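Succinate dehydrogenase (Membrane anchor subunit) (Mycolicibacterium smegmatis, PDB 7D6V) forms the membrane anchor of succinate dehydrogenase, holding a membrane-embedded Rieske iron-sulfur cluster and a quinone, and so probably passes electrons from succinate oxidation to quinone. Local coordinates at residues A53-Y59 / Y71-V75; S83-G87 / V168-D172; C209-G215 / I229-S234. All coordinates share one frame; numbering follows the deposited sequence.

Contact 1: A53-Y59 / Y71-V75; sequences AFWGSAY and YSPCV
Y71 and Y59 make the tightly packed half of this contact, their rings lying as an offset stack with planes only 2° apart and centroids 4.6 Å apart. The slip puts Y71 CD2 against Y59 CG at 3.7 Å, while Y59 CB sits over the Y71 face in a CH-pi contact, 3.8 Å from the ring centroid. Y59 reaches this place with CG between its backbone N and carbonyl carbon (chi1 59°). C74 SG adds a sulfur-aromatic contact, oblique to the Y59 ring and 4.1 Å from its CE1. At the other end of Y71 the hydroxyl accepts a hydrogen bond from G56 N (2.7 Å), which lies near the plane of the ring at its edge; the same OH is hydrogen-bonded to the carbonyl O of R52, tying the phenol to the end of the helix, where G56 takes a positive phi. The outer side is looser: the exposed W55 turns its indole away, leaving CB 3.8 Å from Y71 OH, and F54 points away from the loop and touches P98. The pair thus joins the end of helix 33-55 to the loop following strand 66-67, with A58 resting on helix 240-264 and Y59 hydrogen-bonded through its backbone to T68.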
ATOM      1  N   ALA C  53       6.962 -52.005   0.354  1.00 17.84           N
ATOM      2  CA  ALA C  53       8.414 -52.056   0.412  1.00 17.84           C
ATOM      3  C   ALA C  53       8.904 -53.256   1.204  1.00 17.84           C
ATOM      4  O   ALA C  53       9.954 -53.819   0.880  1.00 17.84           O
ATOM      5  CB  ALA C  53       8.958 -50.765   1.019  1.00 17.84           C
ATOM      6  N   PHE C  54       8.175 -53.664   2.237  1.00 19.33           N
ATOM      7  CA  PHE C  54       8.592 -54.823   3.012  1.00 19.33           C
ATOM      8  C   PHE C  54       7.964 -56.128   2.541  1.00 19.33           C
ATOM      9  O   PHE C  54       8.265 -57.178   3.115  1.00 19.33           O
ATOM     10  CB  PHE C  54       8.286 -54.604   4.492  1.00 19.33           C
ATOM     11  CG  PHE C  54       9.251 -53.684   5.169  1.00 19.33           C
ATOM     12  CD1 PHE C  54      10.498 -54.136   5.555  1.00 19.33           C
ATOM     13  CD2 PHE C  54       8.920 -52.364   5.403  1.00 19.33           C
ATOM     14  CE1 PHE C  54      11.389 -53.293   6.168  1.00 19.33           C
ATOM     15  CE2 PHE C  54       9.811 -51.516   6.020  1.00 19.33           C
ATOM     16  CZ  PHE C  54      11.046 -51.981   6.402  1.00 19.33           C
ATOM     17  N   TRP C  55       7.106 -56.098   1.519  1.00 18.83           N
ATOM     18  CA  TRP C  55       6.495 -57.339   1.051  1.00 18.83           C
ATOM     19  C   TRP C  55       7.536 -58.313   0.515  1.00 18.83           C
ATOM     20  O   TRP C  55       7.471 -59.515   0.795  1.00 18.83           O
ATOM     21  CB  TRP C  55       5.445 -57.049  -0.018  1.00 18.83           C
ATOM     22  CG  TRP C  55       4.535 -58.207  -0.217  1.00 18.83           C
ATOM     23  CD1 TRP C  55       4.681 -59.218  -1.112  1.00 18.83           C
ATOM     24  CD2 TRP C  55       3.349 -58.496   0.527  1.00 18.83           C
ATOM     25  NE1 TRP C  55       3.652 -60.116  -0.984  1.00 18.83           N
ATOM     26  CE2 TRP C  55       2.821 -59.694   0.018  1.00 18.83           C
ATOM     27  CE3 TRP C  55       2.680 -57.854   1.571  1.00 18.83           C
ATOM     28  CZ2 TRP C  55       1.652 -60.261   0.513  1.00 18.83           C
ATOM     29  CZ3 TRP C  55       1.524 -58.419   2.061  1.00 18.83           C
ATOM     30  CH2 TRP C  55       1.020 -59.609   1.533  1.00 18.83           C
ATOM     31  N   GLY C  56       8.493 -57.822  -0.267  1.00 19.19           N
ATOM     32  CA  GLY C  56       9.577 -58.657  -0.732  1.00 19.19           C
ATOM     33  C   GLY C  56       9.283 -59.506  -1.946  1.00 19.19           C
ATOM     34  O   GLY C  56      10.132 -60.317  -2.331  1.00 19.19           O
ATOM     35  N   SER C  57       8.115 -59.355  -2.564  1.00 18.44           N
ATOM     36  CA  SER C  57       7.791 -60.120  -3.758  1.00 18.44           C
ATOM     37  C   SER C  57       6.863 -59.294  -4.635  1.00 18.44           C
ATOM     38  O   SER C  57       6.359 -58.246  -4.226  1.00 18.44           O
ATOM     39  CB  SER C  57       7.164 -61.472  -3.407  1.00 18.44           C
ATOM     40  OG  SER C  57       5.834 -61.322  -2.950  1.00 18.44           O
ATOM     41  N   ALA C  58       6.655 -59.783  -5.858  1.00 17.85           N
ATOM     42  CA  ALA C  58       5.791 -59.149  -6.854  1.00 17.85           C
ATOM     43  C   ALA C  58       6.253 -57.724  -7.165  1.00 17.85           C
ATOM     44  O   ALA C  58       5.530 -56.747  -6.970  1.00 17.85           O
ATOM     45  CB  ALA C  58       4.326 -59.173  -6.409  1.00 17.85           C
ATOM     46  N   TYR C  59       7.482 -57.625  -7.668  1.00 17.51           N
ATOM     47  CA  TYR C  59       8.073 -56.333  -7.977  1.00 17.51           C
ATOM     48  C   TYR C  59       8.828 -56.305  -9.299  1.00 17.51           C
ATOM     49  O   TYR C  59       9.348 -55.247  -9.664  1.00 17.51           O
ATOM     50  CB  TYR C  59       9.019 -55.897  -6.844  1.00 17.51           C
ATOM     51  CG  TYR C  59      10.150 -56.864  -6.585  1.00 17.51           C
ATOM     52  CD1 TYR C  59      11.350 -56.756  -7.269  1.00 17.51           C
ATOM     53  CD2 TYR C  59      10.013 -57.890  -5.666  1.00 17.51           C
ATOM     54  CE1 TYR C  59      12.382 -57.636  -7.043  1.00 17.51           C
ATOM     55  CE2 TYR C  59      11.040 -58.775  -5.432  1.00 17.51           C
ATOM     56  CZ  TYR C  59      12.223 -58.644  -6.124  1.00 17.51           C
ATOM     57  OH  TYR C  59      13.252 -59.524  -5.896  1.00 17.51           O
ATOM     58  N   TYR C  71      11.348 -50.694  -5.314  1.00 17.93           N
ATOM     59  CA  TYR C  71      12.392 -51.708  -5.232  1.00 17.93           C
ATOM     60  C   TYR C  71      13.551 -51.391  -6.169  1.00 17.93           C
ATOM     61  O   TYR C  71      14.307 -52.296  -6.529  1.00 17.93           O
ATOM     62  CB  TYR C  71      11.837 -53.094  -5.575  1.00 17.93           C
ATOM     63  CG  TYR C  71      10.961 -53.724  -4.523  1.00 17.93           C
ATOM     64  CD1 TYR C  71       9.697 -53.221  -4.257  1.00 17.93           C
ATOM     65  CD2 TYR C  71      11.387 -54.835  -3.812  1.00 17.93           C
ATOM     66  CE1 TYR C  71       8.893 -53.796  -3.304  1.00 17.93           C
ATOM     67  CE2 TYR C  71      10.586 -55.419  -2.858  1.00 17.93           C
ATOM     68  CZ  TYR C  71       9.340 -54.894  -2.608  1.00 17.93           C
ATOM     69  OH  TYR C  71       8.535 -55.471  -1.658  1.00 17.93           O
ATOM     70  N   SER C  72      13.711 -50.120  -6.570  1.00 19.59           N
ATOM     71  CA  SER C  72      14.475 -49.833  -7.785  1.00 19.59           C
ATOM     72  C   SER C  72      15.946 -50.216  -7.654  1.00 19.59           C
ATOM     73  O   SER C  72      16.399 -51.106  -8.394  1.00 19.59           O
ATOM     74  CB  SER C  72      14.267 -48.374  -8.202  1.00 19.59           C
ATOM     75  OG  SER C  72      12.923 -48.138  -8.571  1.00 19.59           O
ATOM     76  N   PRO C  73      16.747 -49.614  -6.757  1.00 20.70           N
ATOM     77  CA  PRO C  73      18.109 -50.134  -6.595  1.00 20.70           C
ATOM     78  C   PRO C  73      18.058 -51.462  -5.863  1.00 20.70           C
ATOM     79  O   PRO C  73      17.783 -51.512  -4.660  1.00 20.70           O
ATOM     80  CB  PRO C  73      18.820 -49.042  -5.781  1.00 20.70           C
ATOM     81  CG  PRO C  73      17.889 -47.869  -5.791  1.00 20.70           C
ATOM     82  CD  PRO C  73      16.524 -48.468  -5.865  1.00 20.70           C
ATOM     83  N   CYS C  74      18.313 -52.549  -6.582  1.00 23.04           N
ATOM     84  CA  CYS C  74      18.025 -53.896  -6.104  1.00 23.04           C
ATOM     85  C   CYS C  74      19.347 -54.658  -6.086  1.00 23.04           C
ATOM     86  O   CYS C  74      19.677 -55.385  -7.024  1.00 23.04           O
ATOM     87  CB  CYS C  74      16.972 -54.532  -7.028  1.00 23.04           C
ATOM     88  SG  CYS C  74      15.964 -55.834  -6.316  1.00 23.04           S
ATOM     89  N   VAL C  75      20.095 -54.503  -4.997  1.00 24.67           N
ATOM     90  CA  VAL C  75      21.519 -54.815  -4.964  1.00 24.67           C
ATOM     91  C   VAL C  75      21.818 -56.062  -4.134  1.00 24.67           C
ATOM     92  O   VAL C  75      22.938 -56.230  -3.662  1.00 24.67           O
ATOM     93  CB  VAL C  75      22.330 -53.612  -4.460  1.00 24.67           C
ATOM     94  CG1 VAL C  75      22.122 -52.418  -5.365  1.00 24.67           C
ATOM     95  CG2 VAL C  75      21.930 -53.269  -3.039  1.00 24.67           C
TER

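Contact 2: S83-G87 / V168-D172; sequences SSHFG and VNTYD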
ATOM      1  N   SER C  83      16.910 -58.224 -11.987  1.00 20.63           N
ATOM      2  CA  SER C  83      16.482 -57.000 -11.325  1.00 20.63           C
ATOM      3  C   SER C  83      17.645 -56.123 -10.885  1.00 20.63           C
ATOM      4  O   SER C  83      17.448 -54.927 -10.654  1.00 20.63           O
ATOM      5  CB  SER C  83      15.621 -57.333 -10.109  1.00 20.63           C
ATOM      6  OG  SER C  83      14.490 -58.090 -10.480  1.00 20.63           O
ATOM      7  N   SER C  84      18.843 -56.684 -10.767  1.00 22.44           N
ATOM      8  CA  SER C  84      20.010 -55.934 -10.311  1.00 22.44           C
ATOM      9  C   SER C  84      20.682 -55.307 -11.524  1.00 22.44           C
ATOM     10  O   SER C  84      21.406 -55.974 -12.265  1.00 22.44           O
ATOM     11  CB  SER C  84      20.965 -56.843  -9.548  1.00 22.44           C
ATOM     12  OG  SER C  84      20.372 -57.281  -8.342  1.00 22.44           O
ATOM     13  N   HIS C  85      20.437 -54.017 -11.728  1.00 21.59           N
ATOM     14  CA  HIS C  85      21.009 -53.290 -12.850  1.00 21.59           C
ATOM     15  C   HIS C  85      22.356 -52.666 -12.531  1.00 21.59           C
ATOM     16  O   HIS C  85      23.059 -52.244 -13.455  1.00 21.59           O
ATOM     17  CB  HIS C  85      20.033 -52.212 -13.320  1.00 21.59           C
ATOM     18  CG  HIS C  85      18.697 -52.752 -13.712  1.00 21.59           C
ATOM     19  ND1 HIS C  85      17.527 -52.041 -13.555  1.00 21.59           N
ATOM     20  CD2 HIS C  85      18.344 -53.942 -14.249  1.00 21.59           C
ATOM     21  CE1 HIS C  85      16.512 -52.770 -13.983  1.00 21.59           C
ATOM     22  NE2 HIS C  85      16.982 -53.928 -14.409  1.00 21.59           N
ATOM     23  N   PHE C  86      22.733 -52.601 -11.257  1.00 22.18           N
ATOM     24  CA  PHE C  86      24.018 -52.061 -10.836  1.00 22.18           C
ATOM     25  C   PHE C  86      24.812 -53.092 -10.043  1.00 22.18           C
ATOM     26  O   PHE C  86      25.608 -52.738  -9.173  1.00 22.18           O
ATOM     27  CB  PHE C  86      23.823 -50.782 -10.024  1.00 22.18           C
ATOM     28  CG  PHE C  86      22.808 -49.850 -10.612  1.00 22.18           C
ATOM     29  CD1 PHE C  86      21.508 -49.837 -10.141  1.00 22.18           C
ATOM     30  CD2 PHE C  86      23.145 -49.000 -11.647  1.00 22.18           C
ATOM     31  CE1 PHE C  86      20.570 -48.987 -10.687  1.00 22.18           C
ATOM     32  CE2 PHE C  86      22.209 -48.149 -12.194  1.00 22.18           C
ATOM     33  CZ  PHE C  86      20.923 -48.143 -11.713  1.00 22.18           C
ATOM     34  N   GLY C  87      24.600 -54.370 -10.336  1.00 24.14           N
ATOM     35  CA  GLY C  87      25.296 -55.442  -9.660  1.00 24.14           C
ATOM     36  C   GLY C  87      24.608 -55.874  -8.379  1.00 24.14           C
ATOM     37  O   GLY C  87      23.706 -55.218  -7.856  1.00 24.14           O
ATOM     38  N   VAL C 168      18.718 -42.958 -11.421  1.00 15.46           N
ATOM     39  CA  VAL C 168      18.578 -44.415 -11.362  1.00 15.46           C
ATOM     40  C   VAL C 168      17.209 -44.847 -11.884  1.00 15.46           C
ATOM     41  O   VAL C 168      17.090 -45.809 -12.657  1.00 15.46           O
ATOM     42  CB  VAL C 168      18.826 -44.913  -9.927  1.00 15.46           C
ATOM     43  CG1 VAL C 168      18.270 -46.311  -9.742  1.00 15.46           C
ATOM     44  CG2 VAL C 168      20.305 -44.883  -9.613  1.00 15.46           C
ATOM     45  N   ASN C 169      16.156 -44.140 -11.474  1.00 15.65           N
ATOM     46  CA  ASN C 169      14.814 -44.449 -11.959  1.00 15.65           C
ATOM     47  C   ASN C 169      14.677 -44.202 -13.455  1.00 15.65           C
ATOM     48  O   ASN C 169      13.941 -44.924 -14.135  1.00 15.65           O
ATOM     49  CB  ASN C 169      13.778 -43.635 -11.188  1.00 15.65           C
ATOM     50  CG  ASN C 169      13.646 -44.078  -9.751  1.00 15.65           C
ATOM     51  OD1 ASN C 169      13.972 -45.212  -9.410  1.00 15.65           O
ATOM     52  ND2 ASN C 169      13.170 -43.184  -8.897  1.00 15.65           N
ATOM     53  N   THR C 170      15.355 -43.183 -13.982  1.00 15.22           N
ATOM     54  CA  THR C 170      15.348 -42.953 -15.420  1.00 15.22           C
ATOM     55  C   THR C 170      16.004 -44.110 -16.159  1.00 15.22           C
ATOM     56  O   THR C 170      15.520 -44.541 -17.211  1.00 15.22           O
ATOM     57  CB  THR C 170      16.057 -41.641 -15.743  1.00 15.22           C
ATOM     58  OG1 THR C 170      15.622 -40.633 -14.826  1.00 15.22           O
ATOM     59  CG2 THR C 170      15.736 -41.198 -17.157  1.00 15.22           C
ATOM     60  N   TYR C 171      17.110 -44.624 -15.621  1.00 16.19           N
ATOM     61  CA  TYR C 171      17.728 -45.801 -16.222  1.00 16.19           C
ATOM     62  C   TYR C 171      16.770 -46.985 -16.210  1.00 16.19           C
ATOM     63  O   TYR C 171      16.654 -47.716 -17.203  1.00 16.19           O
ATOM     64  CB  TYR C 171      19.023 -46.147 -15.489  1.00 16.19           C
ATOM     65  CG  TYR C 171      19.695 -47.388 -16.019  1.00 16.19           C
ATOM     66  CD1 TYR C 171      20.540 -47.327 -17.112  1.00 16.19           C
ATOM     67  CD2 TYR C 171      19.474 -48.624 -15.433  1.00 16.19           C
ATOM     68  CE1 TYR C 171      21.149 -48.458 -17.604  1.00 16.19           C
ATOM     69  CE2 TYR C 171      20.076 -49.759 -15.919  1.00 16.19           C
ATOM     70  CZ  TYR C 171      20.914 -49.671 -17.003  1.00 16.19           C
ATOM     71  OH  TYR C 171      21.517 -50.806 -17.486  1.00 16.19           O
ATOM     72  N   ASP C 172      16.080 -47.191 -15.086  1.00 17.42           N
ATOM     73  CA  ASP C 172      15.100 -48.271 -14.993  1.00 17.42           C
ATOM     74  C   ASP C 172      14.016 -48.126 -16.054  1.00 17.42           C
ATOM     75  O   ASP C 172      13.678 -49.088 -16.755  1.00 17.42           O
ATOM     76  CB  ASP C 172      14.478 -48.284 -13.597  1.00 17.42           C
ATOM     77  CG  ASP C 172      15.302 -49.060 -12.603  1.00 17.42           C
ATOM     78  OD1 ASP C 172      15.814 -50.134 -12.967  1.00 17.42           O
ATOM     79  OD2 ASP C 172      15.446 -48.595 -11.455  1.00 17.42           O
TER
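H85 and D172 mark the closest backbone approach, 8.0 Å between CA atoms, so side chains alone bridge the irregular segment 83-87 and helix 168-172. Y171 and D172 follow V168 by three and four residues, so all three lie on one side of the helix and face the loop. The polar link is H85 ND1 to D172 OD1, 2.6 Å long but weak, because the N-H...O angle is just 125°. OD1 lies near the imidazole plane yet is displaced toward CE1, and the carboxylate is turned well out of the ring plane. D172 CG stands anti to its own carbonyl carbon (chi1 -85°), which carries the acid across to the histidine. From within the loop, the carbonyl O of S83 lies over the centre of one imidazole face.

Y171 lies beside H85. Its CE2 touches H85 CB at 3.6 Å, and its edge is directed toward the imidazole face in an offset edge-to-face pair with planes at 65°. On the next residue of the loop, F86 extends its far end to the helix: CE1 meets V168 CG1 at 3.7 Å, and CZ lies 4.0 Å from Y171 CD2. The F86 and Y171 rings meet at a slant, centroids 5.6 Å apart. Elsewhere on the helix, T170 packs on helix 188-204, and the side chain of D172 also touches S72 in the preceding part of the loop.

Together H85, F86 and Y171 form a small surface aromatic cluster, flanked by one weak polar bond and one valine. It fastens the long loop between strand 66-67 and helix 104-112 to the flank of helix 155-175.

Contact 3: C209-G215 / I229-S234; sequences CRHVTGG and IWTQVS
R210 and W230 set this contact: the guanidinium and indole planes are 14° from parallel, with the side chains slanting past each other and R210 NH2 3.6 Å from W230 CZ2. R210 CG, anti to the backbone N, lies beside W230 NE1 (3.6 Å), and the extended chain beyond it carries NE to S234 OG at 2.9 Å; the N-H...O angle is 145°, with the hydroxyl somewhat out of the guanidinium plane. S234 OG also stands over the centre of the indole face. W230 sends its indole against the bare backbone of G214 and G215, with CD1 3.4 Å from G215 N. Across the pair V233 CG1 meets R210 CA at 3.7 Å, and T213 CG2 meets I229 CG2 at the same distance. The helices run nearly antiparallel, at 158°, their axes 8.2 Å apart. T213 OG1 donates a hydrogen bond to C209 O, as S234 OG does to W230 O. S234 thus accepts from R210 while donating to its own helix, and R210 NH2 continues to N222 of the iron-sulfur subunit, a polar chain consistent with holding this helical hairpin against its partner near this chain's own Fe2S2 cluster, about 7 Å from the C209 side chain.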
ATOM      1  N   CYS C 209      16.576 -26.397  -5.167  1.00 11.32           N
ATOM      2  CA  CYS C 209      17.005 -26.278  -6.556  1.00 11.32           C
ATOM      3  C   CYS C 209      16.919 -24.833  -7.032  1.00 11.32           C
ATOM      4  O   CYS C 209      17.812 -24.349  -7.735  1.00 11.32           O
ATOM      5  CB  CYS C 209      16.158 -27.186  -7.444  1.00 11.32           C
ATOM      6  SG  CYS C 209      16.589 -27.130  -9.195  1.00 11.32           S
ATOM      7  N   ARG C 210      15.849 -24.133  -6.654  1.00 10.86           N
ATOM      8  CA  ARG C 210      15.702 -22.729  -7.019  1.00 10.86           C
ATOM      9  C   ARG C 210      16.841 -21.893  -6.457  1.00 10.86           C
ATOM     10  O   ARG C 210      17.371 -21.008  -7.137  1.00 10.86           O
ATOM     11  CB  ARG C 210      14.358 -22.209  -6.517  1.00 10.86           C
ATOM     12  CG  ARG C 210      13.918 -20.897  -7.121  1.00 10.86           C
ATOM     13  CD  ARG C 210      12.673 -20.394  -6.426  1.00 10.86           C
ATOM     14  NE  ARG C 210      12.229 -19.107  -6.945  1.00 10.86           N
ATOM     15  CZ  ARG C 210      11.437 -18.275  -6.284  1.00 10.86           C
ATOM     16  NH1 ARG C 210      11.004 -18.592  -5.075  1.00 10.86           N
ATOM     17  NH2 ARG C 210      11.081 -17.124  -6.829  1.00 10.86           N
ATOM     18  N   HIS C 211      17.226 -22.158  -5.211  1.00 11.68           N
ATOM     19  CA  HIS C 211      18.332 -21.438  -4.594  1.00 11.68           C
ATOM     20  C   HIS C 211      19.660 -21.773  -5.263  1.00 11.68           C
ATOM     21  O   HIS C 211      20.464 -20.877  -5.542  1.00 11.68           O
ATOM     22  CB  HIS C 211      18.374 -21.765  -3.104  1.00 11.68           C
ATOM     23  CG  HIS C 211      19.548 -21.182  -2.387  1.00 11.68           C
ATOM     24  ND1 HIS C 211      20.632 -21.942  -2.007  1.00 11.68           N
ATOM     25  CD2 HIS C 211      19.803 -19.923  -1.965  1.00 11.68           C
ATOM     26  CE1 HIS C 211      21.508 -21.173  -1.392  1.00 11.68           C
ATOM     27  NE2 HIS C 211      21.031 -19.944  -1.353  1.00 11.68           N
ATOM     28  N   VAL C 212      19.904 -23.055  -5.532  1.00 11.78           N
ATOM     29  CA  VAL C 212      21.201 -23.481  -6.045  1.00 11.78           C
ATOM     30  C   VAL C 212      21.404 -23.004  -7.478  1.00 11.78           C
ATOM     31  O   VAL C 212      22.508 -22.592  -7.855  1.00 11.78           O
ATOM     32  CB  VAL C 212      21.341 -25.009  -5.921  1.00 11.78           C
ATOM     33  CG1 VAL C 212      22.463 -25.523  -6.795  1.00 11.78           C
ATOM     34  CG2 VAL C 212      21.588 -25.393  -4.478  1.00 11.78           C
ATOM     35  N   THR C 213      20.352 -23.037  -8.299  1.00 12.39           N
ATOM     36  CA  THR C 213      20.508 -22.685  -9.707  1.00 12.39           C
ATOM     37  C   THR C 213      20.833 -21.206  -9.874  1.00 12.39           C
ATOM     38  O   THR C 213      21.900 -20.849 -10.384  1.00 12.39           O
ATOM     39  CB  THR C 213      19.245 -23.054 -10.485  1.00 12.39           C
ATOM     40  OG1 THR C 213      18.087 -22.634  -9.756  1.00 12.39           O
ATOM     41  CG2 THR C 213      19.184 -24.554 -10.708  1.00 12.39           C
ATOM     42  N   GLY C 214      19.924 -20.328  -9.467  1.00 12.87           N
ATOM     43  CA  GLY C 214      20.227 -18.912  -9.505  1.00 12.87           C
ATOM     44  C   GLY C 214      19.635 -18.089  -8.381  1.00 12.87           C
ATOM     45  O   GLY C 214      19.750 -16.862  -8.387  1.00 12.87           O
ATOM     46  N   GLY C 215      19.007 -18.744  -7.405  1.00 12.79           N
ATOM     47  CA  GLY C 215      18.340 -18.008  -6.346  1.00 12.79           C
ATOM     48  C   GLY C 215      19.288 -17.245  -5.447  1.00 12.79           C
ATOM     49  O   GLY C 215      18.942 -16.175  -4.940  1.00 12.79           O
ATOM     50  N   ILE C 229      17.570 -20.320 -16.195  1.00 12.17           N
ATOM     51  CA  ILE C 229      17.285 -21.519 -15.416  1.00 12.17           C
ATOM     52  C   ILE C 229      16.441 -21.175 -14.198  1.00 12.17           C
ATOM     53  O   ILE C 229      15.483 -21.881 -13.868  1.00 12.17           O
ATOM     54  CB  ILE C 229      18.593 -22.225 -15.021  1.00 12.17           C
ATOM     55  CG1 ILE C 229      19.371 -22.630 -16.271  1.00 12.17           C
ATOM     56  CG2 ILE C 229      18.300 -23.439 -14.165  1.00 12.17           C
ATOM     57  CD1 ILE C 229      20.726 -23.216 -15.976  1.00 12.17           C
ATOM     58  N   TRP C 230      16.780 -20.082 -13.512  1.00 11.82           N
ATOM     59  CA  TRP C 230      16.037 -19.676 -12.328  1.00 11.82           C
ATOM     60  C   TRP C 230      14.605 -19.292 -12.675  1.00 11.82           C
ATOM     61  O   TRP C 230      13.678 -19.591 -11.918  1.00 11.82           O
ATOM     62  CB  TRP C 230      16.763 -18.519 -11.642  1.00 11.82           C
ATOM     63  CG  TRP C 230      16.073 -18.003 -10.428  1.00 11.82           C
ATOM     64  CD1 TRP C 230      16.125 -18.525  -9.173  1.00 11.82           C
ATOM     65  CD2 TRP C 230      15.223 -16.857 -10.352  1.00 11.82           C
ATOM     66  NE1 TRP C 230      15.360 -17.776  -8.318  1.00 11.82           N
ATOM     67  CE2 TRP C 230      14.793 -16.745  -9.018  1.00 11.82           C
ATOM     68  CE3 TRP C 230      14.781 -15.913 -11.284  1.00 11.82           C
ATOM     69  CZ2 TRP C 230      13.947 -15.729  -8.593  1.00 11.82           C
ATOM     70  CZ3 TRP C 230      13.941 -14.909 -10.858  1.00 11.82           C
ATOM     71  CH2 TRP C 230      13.533 -14.823  -9.526  1.00 11.82           C
ATOM     72  N   THR C 231      14.402 -18.634 -13.817  1.00 11.93           N
ATOM     73  CA  THR C 231      13.050 -18.261 -14.224  1.00 11.93           C
ATOM     74  C   THR C 231      12.183 -19.494 -14.456  1.00 11.93           C
ATOM     75  O   THR C 231      11.051 -19.582 -13.957  1.00 11.93           O
ATOM     76  CB  THR C 231      13.107 -17.398 -15.484  1.00 11.93           C
ATOM     77  OG1 THR C 231      13.812 -16.185 -15.200  1.00 11.93           O
ATOM     78  CG2 THR C 231      11.709 -17.060 -15.964  1.00 11.93           C
ATOM     79  N   GLN C 232      12.701 -20.467 -15.210  1.00 11.99           N
ATOM     80  CA  GLN C 232      11.931 -21.690 -15.434  1.00 11.99           C
ATOM     81  C   GLN C 232      11.714 -22.476 -14.144  1.00 11.99           C
ATOM     82  O   GLN C 232      10.618 -23.007 -13.911  1.00 11.99           O
ATOM     83  CB  GLN C 232      12.606 -22.544 -16.505  1.00 11.99           C
ATOM     84  CG  GLN C 232      12.225 -22.154 -17.922  1.00 11.99           C
ATOM     85  CD  GLN C 232      12.564 -20.726 -18.266  1.00 11.99           C
ATOM     86  OE1 GLN C 232      11.678 -19.923 -18.551  1.00 11.99           O
ATOM     87  NE2 GLN C 232      13.840 -20.390 -18.214  1.00 11.99           N
ATOM     88  N   VAL C 233      12.733 -22.556 -13.290  1.00 11.69           N
ATOM     89  CA  VAL C 233      12.582 -23.285 -12.037  1.00 11.69           C
ATOM     90  C   VAL C 233      11.572 -22.598 -11.127  1.00 11.69           C
ATOM     91  O   VAL C 233      10.833 -23.267 -10.406  1.00 11.69           O
ATOM     92  CB  VAL C 233      13.953 -23.462 -11.358  1.00 11.69           C
ATOM     93  CG1 VAL C 233      13.794 -23.897  -9.918  1.00 11.69           C
ATOM     94  CG2 VAL C 233      14.780 -24.480 -12.119  1.00 11.69           C
ATOM     95  N   SER C 234      11.509 -21.266 -11.148  1.00 11.29           N
ATOM     96  CA  SER C 234      10.510 -20.555 -10.356  1.00 11.29           C
ATOM     97  C   SER C 234       9.106 -20.803 -10.886  1.00 11.29           C
ATOM     98  O   SER C 234       8.157 -20.970 -10.106  1.00 11.29           O
ATOM     99  CB  SER C 234      10.824 -19.061 -10.345  1.00 11.29           C
ATOM    100  OG  SER C 234      12.112 -18.815  -9.820  1.00 11.29           O
TER

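How the contacts relate
Contacts 1 and 2 are neighbours, their centres about 12 Å apart, and share the long loop that precedes helix 104-112: its first part meets the end of helix 33-55, a later part helix 155-175. They touch where S72 packs on D172 and C74 on S83. Contact 3 lies about 34 Å from contact 1 between centres, across the chain's centre, and joins two helices rather than loop and helix. Contacts 1 and 3 are partly buried, whereas contact 2 is a surface patch. All three use aromatic rings, but with different polar partners: a backbone amide in contact 1, a carboxylate in contact 2, and in contact 3 a serine beside an arginine that also binds another subunit.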